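PDB 3FLJ: SnoaL-like domain-containing protein, which is of unknown function but has a cystatin-like fold of the SnoaL-like family, whose members often bind small molecules in a pocket. Local coordinates for residues E29-G34 with F78-I83; L92-K97 with V122-Y127. One frame throughout, in Å; residues are numbered along the deposited sequence.

Contact 1. Residues E29-G34 with F78-I83; sequences EVVAKG and FRYRRI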
# COMPACT_ATOMS: atom_id res chain seq x y z
N GLU A 29 4.70 -9.48 15.68
CA GLU A 29 5.66 -10.51 16.09
C GLU A 29 5.60 -11.86 15.34
O GLU A 29 6.63 -12.53 15.25
CB GLU A 29 5.66 -10.70 17.64
CG GLU A 29 4.31 -11.02 18.37
CD GLU A 29 4.35 -10.84 19.90
OE1 GLU A 29 5.33 -10.30 20.46
OE2 GLU A 29 3.35 -11.23 20.56
N VAL A 30 4.44 -12.20 14.74
CA VAL A 30 4.19 -13.50 14.06
C VAL A 30 4.27 -13.49 12.52
O VAL A 30 4.83 -14.43 11.94
CB VAL A 30 2.78 -14.05 14.52
CG1 VAL A 30 2.34 -15.26 13.72
CG2 VAL A 30 2.82 -14.38 15.99
N VAL A 31 3.68 -12.48 11.87
CA VAL A 31 3.66 -12.34 10.38
C VAL A 31 5.08 -12.21 9.78
O VAL A 31 5.36 -12.79 8.72
CB VAL A 31 2.72 -11.18 9.91
CG1 VAL A 31 2.85 -10.88 8.41
CG2 VAL A 31 1.27 -11.52 10.22
N ALA A 32 5.94 -11.44 10.48
CA ALA A 32 7.37 -11.26 10.13
C ALA A 32 8.08 -12.63 9.97
O ALA A 32 8.59 -12.94 8.89
CB ALA A 32 8.09 -10.42 11.21
N LYS A 33 8.01 -13.44 11.04
CA LYS A 33 8.61 -14.80 11.09
C LYS A 33 8.04 -15.80 10.08
O LYS A 33 8.72 -16.79 9.77
CB LYS A 33 8.45 -15.44 12.48
CG LYS A 33 9.12 -14.71 13.64
CD LYS A 33 8.79 -15.40 14.96
CE LYS A 33 9.27 -14.61 16.16
NZ LYS A 33 8.83 -15.25 17.44
N GLY A 34 6.81 -15.57 9.59
CA GLY A 34 6.13 -16.50 8.66
C GLY A 34 5.83 -17.87 9.27
O GLY A 34 5.86 -18.87 8.55
N PHE A 78 12.77 -8.27 6.90
CA PHE A 78 11.42 -7.76 7.08
C PHE A 78 11.30 -7.01 8.40
O PHE A 78 11.78 -7.48 9.44
CB PHE A 78 10.39 -8.90 7.03
CG PHE A 78 8.95 -8.42 7.06
CD1 PHE A 78 8.32 -8.10 8.27
CD2 PHE A 78 8.24 -8.27 5.87
CE1 PHE A 78 6.99 -7.63 8.30
CE2 PHE A 78 6.91 -7.82 5.88
CZ PHE A 78 6.28 -7.50 7.10
N ARG A 79 10.65 -5.85 8.35
CA ARG A 79 10.27 -5.12 9.57
C ARG A 79 9.15 -4.14 9.27
O ARG A 79 9.10 -3.55 8.18
CB ARG A 79 11.44 -4.39 10.26
CG ARG A 79 12.01 -3.12 9.63
CD ARG A 79 12.70 -3.39 8.33
NE ARG A 79 13.32 -2.18 7.78
CZ ARG A 79 14.19 -2.15 6.77
NH1 ARG A 79 14.57 -3.25 6.12
NH2 ARG A 79 14.69 -0.97 6.39
N TYR A 80 8.26 -3.98 10.25
CA TYR A 80 7.22 -2.95 10.17
C TYR A 80 7.89 -1.61 10.49
O TYR A 80 8.87 -1.57 11.23
CB TYR A 80 6.05 -3.25 11.10
CG TYR A 80 5.21 -4.40 10.59
CD1 TYR A 80 4.34 -4.21 9.52
CD2 TYR A 80 5.27 -5.68 11.18
CE1 TYR A 80 3.54 -5.26 9.02
CE2 TYR A 80 4.45 -6.74 10.70
CZ TYR A 80 3.59 -6.52 9.62
OH TYR A 80 2.81 -7.53 9.13
N ARG A 81 7.39 -0.55 9.85
CA ARG A 81 7.86 0.83 10.06
C ARG A 81 6.83 1.62 10.85
O ARG A 81 7.18 2.22 11.86
CB ARG A 81 8.15 1.50 8.72
CG ARG A 81 9.21 0.75 7.93
CD ARG A 81 9.87 1.56 6.86
NE ARG A 81 8.94 2.13 5.87
CZ ARG A 81 9.31 2.70 4.72
NH1 ARG A 81 10.59 2.76 4.33
NH2 ARG A 81 8.40 3.21 3.92
N ARG A 82 5.58 1.61 10.37
CA ARG A 82 4.48 2.33 11.02
C ARG A 82 3.22 1.46 11.17
O ARG A 82 2.88 0.73 10.24
CB ARG A 82 4.15 3.62 10.28
CG ARG A 82 5.25 4.66 10.40
CD ARG A 82 4.80 5.99 9.82
NE ARG A 82 4.59 5.95 8.37
CZ ARG A 82 4.07 6.94 7.62
NH1 ARG A 82 3.71 8.10 8.16
NH2 ARG A 82 3.91 6.80 6.31
N ILE A 83 2.58 1.55 12.34
CA ILE A 83 1.33 0.84 12.67
C ILE A 83 0.31 1.97 12.81
O ILE A 83 0.37 2.71 13.78
CB ILE A 83 1.44 0.01 14.00
CG1 ILE A 83 2.69 -0.89 14.03
CG2 ILE A 83 0.17 -0.81 14.23
CD1 ILE A 83 2.81 -1.86 12.89
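Val31 and Ala32, near the C-terminal part of helix 22-31, meet two aromatic side chains of strand 78-86. The tight part is apolar. Ala32 CB approaches the Phe78 ring obliquely, 3.8 Å from Phe78 CD1. Phe78 holds CG anti to its backbone N (chi1 -173°), which sends the ring off the strand toward the helix. Tyr80 lies beside it. Phe78 CE1 sits 3.6 Å above the plane of the Tyr80 ring, offset toward the rim, while Tyr80 CE2 lies in the plane of the Phe78 ring at its edge. Tyr80 then reaches Val31 with its end: Tyr80 OH is 3.4 Å from Val31 CG1, and the two side chains cross at about a right angle. That hydroxyl is satisfied by a hydrogen bond to Asp107 OD2. The nearest atoms of the Val31 side chain and a bound unidentified molecule are about 3 Å apart. With an alanine in place of Phe78, Ala32 would probably face a gap, and the Tyr80 ring would lose the ring edge over its face. The other side is loose. Glu29, Lys33 and Arg79 are exposed and start away from the contact. Helical segment and curved sheet pack together like this in the cystatin-like fold. The bound molecule, probably from the crystallisation liquor, may mark a pocket between them.

Contact 2. Residues L92-K97 with V122-Y127; sequences LEFQCK and VVMRPY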
# COMPACT_ATOMS: atom_id res chain seq x y z
N LEU A 92 -0.60 -1.48 8.38
CA LEU A 92 0.73 -1.78 8.91
C LEU A 92 1.74 -1.67 7.75
O LEU A 92 1.81 -2.54 6.87
CB LEU A 92 0.81 -3.17 9.55
CG LEU A 92 -0.01 -3.45 10.81
CD1 LEU A 92 -1.48 -3.60 10.50
CD2 LEU A 92 0.52 -4.71 11.56
N GLU A 93 2.51 -0.59 7.78
CA GLU A 93 3.53 -0.30 6.77
C GLU A 93 4.79 -1.08 7.09
O GLU A 93 5.26 -1.04 8.22
CB GLU A 93 3.82 1.20 6.77
CG GLU A 93 4.92 1.70 5.85
CD GLU A 93 5.21 3.16 6.13
OE1 GLU A 93 4.26 3.91 6.37
OE2 GLU A 93 6.36 3.56 6.14
N PHE A 94 5.36 -1.74 6.08
CA PHE A 94 6.60 -2.52 6.22
C PHE A 94 7.60 -2.26 5.09
O PHE A 94 7.24 -1.72 4.04
CB PHE A 94 6.29 -4.02 6.31
CG PHE A 94 5.64 -4.61 5.07
CD1 PHE A 94 6.42 -5.09 4.01
CD2 PHE A 94 4.25 -4.71 4.98
CE1 PHE A 94 5.82 -5.67 2.86
CE2 PHE A 94 3.63 -5.29 3.84
CZ PHE A 94 4.42 -5.77 2.77
N GLN A 95 8.85 -2.64 5.37
CA GLN A 95 9.94 -2.65 4.40
C GLN A 95 10.60 -4.04 4.46
O GLN A 95 10.67 -4.66 5.53
CB GLN A 95 10.95 -1.55 4.67
CG GLN A 95 11.98 -1.36 3.55
CD GLN A 95 12.91 -0.17 3.74
OE1 GLN A 95 12.68 0.69 4.58
NE2 GLN A 95 13.97 -0.13 2.94
N CYS A 96 11.05 -4.52 3.31
CA CYS A 96 11.73 -5.82 3.20
C CYS A 96 12.47 -5.91 1.87
O CYS A 96 12.59 -4.89 1.15
CB CYS A 96 10.70 -6.97 3.34
SG CYS A 96 9.46 -6.97 2.07
N LYS A 97 13.05 -7.08 1.60
CA LYS A 97 13.65 -7.38 0.31
C LYS A 97 13.09 -8.70 -0.24
O LYS A 97 12.63 -9.56 0.53
CB LYS A 97 15.18 -7.45 0.39
CG LYS A 97 15.83 -6.22 1.00
CD LYS A 97 17.35 -6.18 0.90
CE LYS A 97 17.83 -5.86 -0.51
NZ LYS A 97 19.29 -5.57 -0.60
N VAL A 122 -2.93 -6.73 0.72
CA VAL A 122 -1.54 -6.27 0.65
C VAL A 122 -1.29 -5.43 -0.60
O VAL A 122 -1.59 -5.87 -1.71
CB VAL A 122 -0.55 -7.45 0.71
CG1 VAL A 122 0.94 -6.95 0.64
CG2 VAL A 122 -0.77 -8.27 1.97
N VAL A 123 -0.75 -4.22 -0.39
CA VAL A 123 -0.34 -3.29 -1.47
C VAL A 123 1.18 -3.09 -1.32
O VAL A 123 1.68 -3.12 -0.19
CB VAL A 123 -1.13 -1.94 -1.44
CG1 VAL A 123 -2.59 -2.16 -1.84
CG2 VAL A 123 -1.09 -1.28 -0.08
N MSE A 124 1.89 -2.94 -2.43
CA MSE A 124 3.36 -2.82 -2.44
C MSE A 124 3.93 -1.93 -3.53
O MSE A 124 3.22 -1.52 -4.46
CB MSE A 124 3.99 -4.22 -2.63
CG MSE A 124 4.17 -5.03 -1.40
SE MSE A 124 5.05 -6.72 -1.91
CE MSE A 124 6.71 -6.23 -2.56
N ARG A 125 5.22 -1.64 -3.35
CA ARG A 125 6.08 -0.95 -4.33
C ARG A 125 7.51 -1.53 -4.20
O ARG A 125 7.84 -2.06 -3.13
CB ARG A 125 6.10 0.56 -4.09
CG ARG A 125 6.73 1.01 -2.77
CD ARG A 125 6.65 2.51 -2.55
NE ARG A 125 7.39 3.23 -3.58
CZ ARG A 125 8.70 3.53 -3.57
NH1 ARG A 125 9.48 3.37 -2.50
NH2 ARG A 125 9.22 4.15 -4.63
N PRO A 126 8.34 -1.45 -5.26
CA PRO A 126 8.11 -1.00 -6.62
C PRO A 126 7.61 -2.18 -7.49
O PRO A 126 7.69 -3.34 -7.07
CB PRO A 126 9.51 -0.57 -7.06
CG PRO A 126 10.39 -1.59 -6.40
CD PRO A 126 9.76 -1.80 -5.05
N TYR A 127 7.13 -1.86 -8.70
CA TYR A 127 6.62 -2.84 -9.69
C TYR A 127 7.53 -4.07 -9.89
O TYR A 127 7.07 -5.20 -9.74
CB TYR A 127 6.35 -2.13 -11.03
CG TYR A 127 5.93 -2.98 -12.20
CD1 TYR A 127 4.61 -3.45 -12.32
CD2 TYR A 127 6.83 -3.28 -13.24
CE1 TYR A 127 4.21 -4.21 -13.45
CE2 TYR A 127 6.44 -4.05 -14.37
CZ TYR A 127 5.12 -4.50 -14.46
OH TYR A 127 4.68 -5.26 -15.52
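Phe94, Val122 and Met124 line one face of the mixed sheet of the cystatin-like fold. Their strands, 89-98 and 117-125, are not neighbours, because strand 101-111 runs between them. The contact is therefore made by side chains alone, across the intervening strand. The closest pair of CA atoms, Phe94 and Met124, is still 9.3 Å apart. Phe94 closes the distance with the far end of its ring. Its CG lies beside both the backbone N and the carbonyl carbon (chi1 63°), and CZ leads toward strand 117-125. Val122 CG1 comes to the ring edge, near its plane, 4.2 Å from Phe94 CZ. Met124, a selenomethionine here, brings its CG obliquely to within 4.2 Å of Phe94 CZ. One ring carbon thus meets two residues that stand two apart on the same strand. Asp107 of the middle strand touches both Phe94 and Val122, and Ala103 touches Met124. Pro52, in a loop, touches both Val122 and Met124. On the other face, Val123 packs on Val123 of the second subunit. All three touching residues are buried, and they meet through carbon atoms at van der Waals range, which implies an apolar contact set by shape and burial rather than by directed polar bonds.

Contacts 1 and 2 have centres 11 Å apart, and each takes one strand of the hairpin 78-86/89-98. Phe78 and Phe94 stack, with Phe78 CE2 3.3 Å from Phe94 CD1. Asp107 is a second bridge: it takes the Tyr80 hydroxyl and touches Phe94 and Val122. On the other face of this hairpin, charged groups meet. At a classic beta bulge Arg81 and Arg82 both face Glu93, with Arg82 NE 2.9 Å from Glu93 OE1 in a salt bridge. Arg81 also pairs with Glu121, and Arg82 with Asp89, of the second subunit. The side chains of Val31 and Val122 each come near a bound unidentified molecule, nearest atoms about 3 and 4 Å away, probably from the crystallisation liquor though possibly marking a pocket.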